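PDB 6SCE: uncharacterized protein from Thermus thermophilus HB8, which probably acts as a CRISPR defence DNA nuclease of the type III system, switched on when its CARF domains bind cyclic oligoadenylate. Local coordinates for residues A[31-36]-A[63-68]. Numbering follows the deposited sequence.
Sequences VAKAVF and LYEERP
With chi1 near +60° in both, K33 and E65 send their otherwise extended chains along the same face of the sheet, where K33 NZ reaches E65 OE2 at 3.3 Å in a salt bridge whose hydrogen bond is weak. The other carboxylate oxygen, E65 OE1, takes R67 NE at 3.2 Å, from above the carboxylate plane but within the plane of the guanidinium. One glutamate thus serves two cations, which probably offsets the closeness of K33 NZ and R67 NH2. V35 lies beneath: its CG1, anti to the backbone N (chi1 -178°), presses on one face of the guanidinium and meets R67 CD at 3.6 Å, and a branched apolar residue suits a strand position roofed by a long, flat side chain. Were R67 an alanine, V35 CG1 would probably lose the flat group over it and E65 OE1 the cation it accepts from. The two strands run parallel, joined by a beta-alpha-beta crossover through helix 44-59, in a sheet whose order, with 64-67 at the edge, is consistent with the Rossmann-like fold of CARF domains. F36 N donates almost straight to E65 O (2.9 Å, 173°), and F36 O accepts R67 N. On the face turned to that helix, F36 CE2 meets Y64 CB at 3.8 Å, the F36 ring offering its edge; F53 meets the F36 ring and F54 stacks on Y64, while L57 touches both.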
# COMPACT_ATOMS: atom_id res chain seq x y z
N VAL A 31 11.39 -23.14 -23.42
CA VAL A 31 10.20 -22.50 -23.99
C VAL A 31 10.53 -21.95 -25.37
O VAL A 31 11.62 -21.46 -25.59
CB VAL A 31 9.55 -21.37 -23.09
CG1 VAL A 31 9.47 -21.81 -21.64
CG2 VAL A 31 10.27 -20.06 -23.23
N ALA A 32 9.55 -21.97 -26.28
CA ALA A 32 9.75 -21.40 -27.61
C ALA A 32 9.92 -19.89 -27.53
O ALA A 32 10.73 -19.30 -28.24
CB ALA A 32 8.58 -21.76 -28.54
N LYS A 33 9.15 -19.26 -26.65
CA LYS A 33 9.23 -17.82 -26.49
C LYS A 33 8.36 -17.42 -25.31
O LYS A 33 7.59 -18.22 -24.82
CB LYS A 33 8.74 -17.07 -27.74
CG LYS A 33 7.29 -17.35 -28.09
CD LYS A 33 6.79 -16.45 -29.21
CE LYS A 33 5.34 -16.77 -29.52
NZ LYS A 33 4.80 -15.86 -30.57
N ALA A 34 8.52 -16.19 -24.87
CA ALA A 34 7.69 -15.68 -23.77
C ALA A 34 7.00 -14.45 -24.30
O ALA A 34 7.59 -13.68 -25.02
CB ALA A 34 8.54 -15.33 -22.57
N VAL A 35 5.73 -14.29 -23.95
CA VAL A 35 4.98 -13.12 -24.31
C VAL A 35 4.56 -12.44 -23.00
O VAL A 35 3.91 -13.06 -22.17
CB VAL A 35 3.72 -13.48 -25.13
CG1 VAL A 35 2.97 -12.23 -25.54
CG2 VAL A 35 4.07 -14.29 -26.38
N PHE A 36 4.91 -11.18 -22.86
CA PHE A 36 4.57 -10.42 -21.68
C PHE A 36 3.50 -9.39 -21.97
O PHE A 36 3.67 -8.55 -22.84
CB PHE A 36 5.80 -9.75 -21.13
CG PHE A 36 6.81 -10.73 -20.66
CD1 PHE A 36 6.59 -11.44 -19.49
CD2 PHE A 36 7.91 -11.03 -21.43
CE1 PHE A 36 7.51 -12.40 -19.06
CE2 PHE A 36 8.83 -11.99 -21.02
CZ PHE A 36 8.63 -12.69 -19.84
N LEU A 63 13.55 -15.97 -26.36
CA LEU A 63 12.99 -14.88 -27.15
C LEU A 63 11.72 -14.35 -26.45
O LEU A 63 10.96 -15.14 -25.96
CB LEU A 63 12.62 -15.40 -28.53
CG LEU A 63 13.80 -15.91 -29.38
CD1 LEU A 63 13.30 -16.59 -30.64
CD2 LEU A 63 14.71 -14.73 -29.70
N TYR A 64 11.52 -13.05 -26.42
CA TYR A 64 10.33 -12.51 -25.77
C TYR A 64 9.75 -11.36 -26.59
O TYR A 64 10.43 -10.75 -27.41
CB TYR A 64 10.64 -12.03 -24.33
CG TYR A 64 11.61 -10.86 -24.29
CD1 TYR A 64 12.96 -11.07 -24.29
CD2 TYR A 64 11.15 -9.55 -24.32
CE1 TYR A 64 13.84 -10.03 -24.31
CE2 TYR A 64 12.04 -8.49 -24.35
CZ TYR A 64 13.37 -8.74 -24.34
OH TYR A 64 14.26 -7.74 -24.35
N GLU A 65 8.50 -11.05 -26.32
CA GLU A 65 7.87 -9.85 -26.85
C GLU A 65 6.92 -9.30 -25.81
O GLU A 65 6.55 -10.04 -24.91
CB GLU A 65 7.13 -10.15 -28.14
CG GLU A 65 6.08 -11.22 -28.02
CD GLU A 65 5.58 -11.67 -29.38
OE1 GLU A 65 4.91 -10.86 -30.06
OE2 GLU A 65 5.87 -12.82 -29.77
N GLU A 66 6.59 -8.02 -25.94
CA GLU A 66 5.59 -7.39 -25.09
C GLU A 66 4.37 -7.06 -25.93
O GLU A 66 4.51 -6.60 -27.06
CB GLU A 66 6.14 -6.11 -24.49
CG GLU A 66 7.14 -6.34 -23.38
CD GLU A 66 7.67 -5.04 -22.83
OE1 GLU A 66 8.57 -4.46 -23.47
OE2 GLU A 66 7.20 -4.57 -21.78
N ARG A 67 3.18 -7.31 -25.40
CA ARG A 67 1.95 -7.05 -26.12
C ARG A 67 0.99 -6.31 -25.22
O ARG A 67 1.03 -6.50 -24.00
CB ARG A 67 1.30 -8.35 -26.56
CG ARG A 67 1.99 -9.08 -27.71
CD ARG A 67 1.23 -10.35 -28.05
NE ARG A 67 2.01 -11.25 -28.88
CZ ARG A 67 1.76 -12.55 -29.07
NH1 ARG A 67 0.73 -13.16 -28.49
NH2 ARG A 67 2.57 -13.25 -29.86
N PRO A 68 0.07 -5.51 -25.81
CA PRO A 68 -1.00 -4.91 -25.01
C PRO A 68 -1.85 -5.98 -24.35
O PRO A 68 -2.00 -7.08 -24.88
CB PRO A 68 -1.82 -4.12 -26.06
CG PRO A 68 -0.83 -3.82 -27.15
CD PRO A 68 0.05 -5.05 -27.21
O HOH W 1 13.19 -18.77 -27.30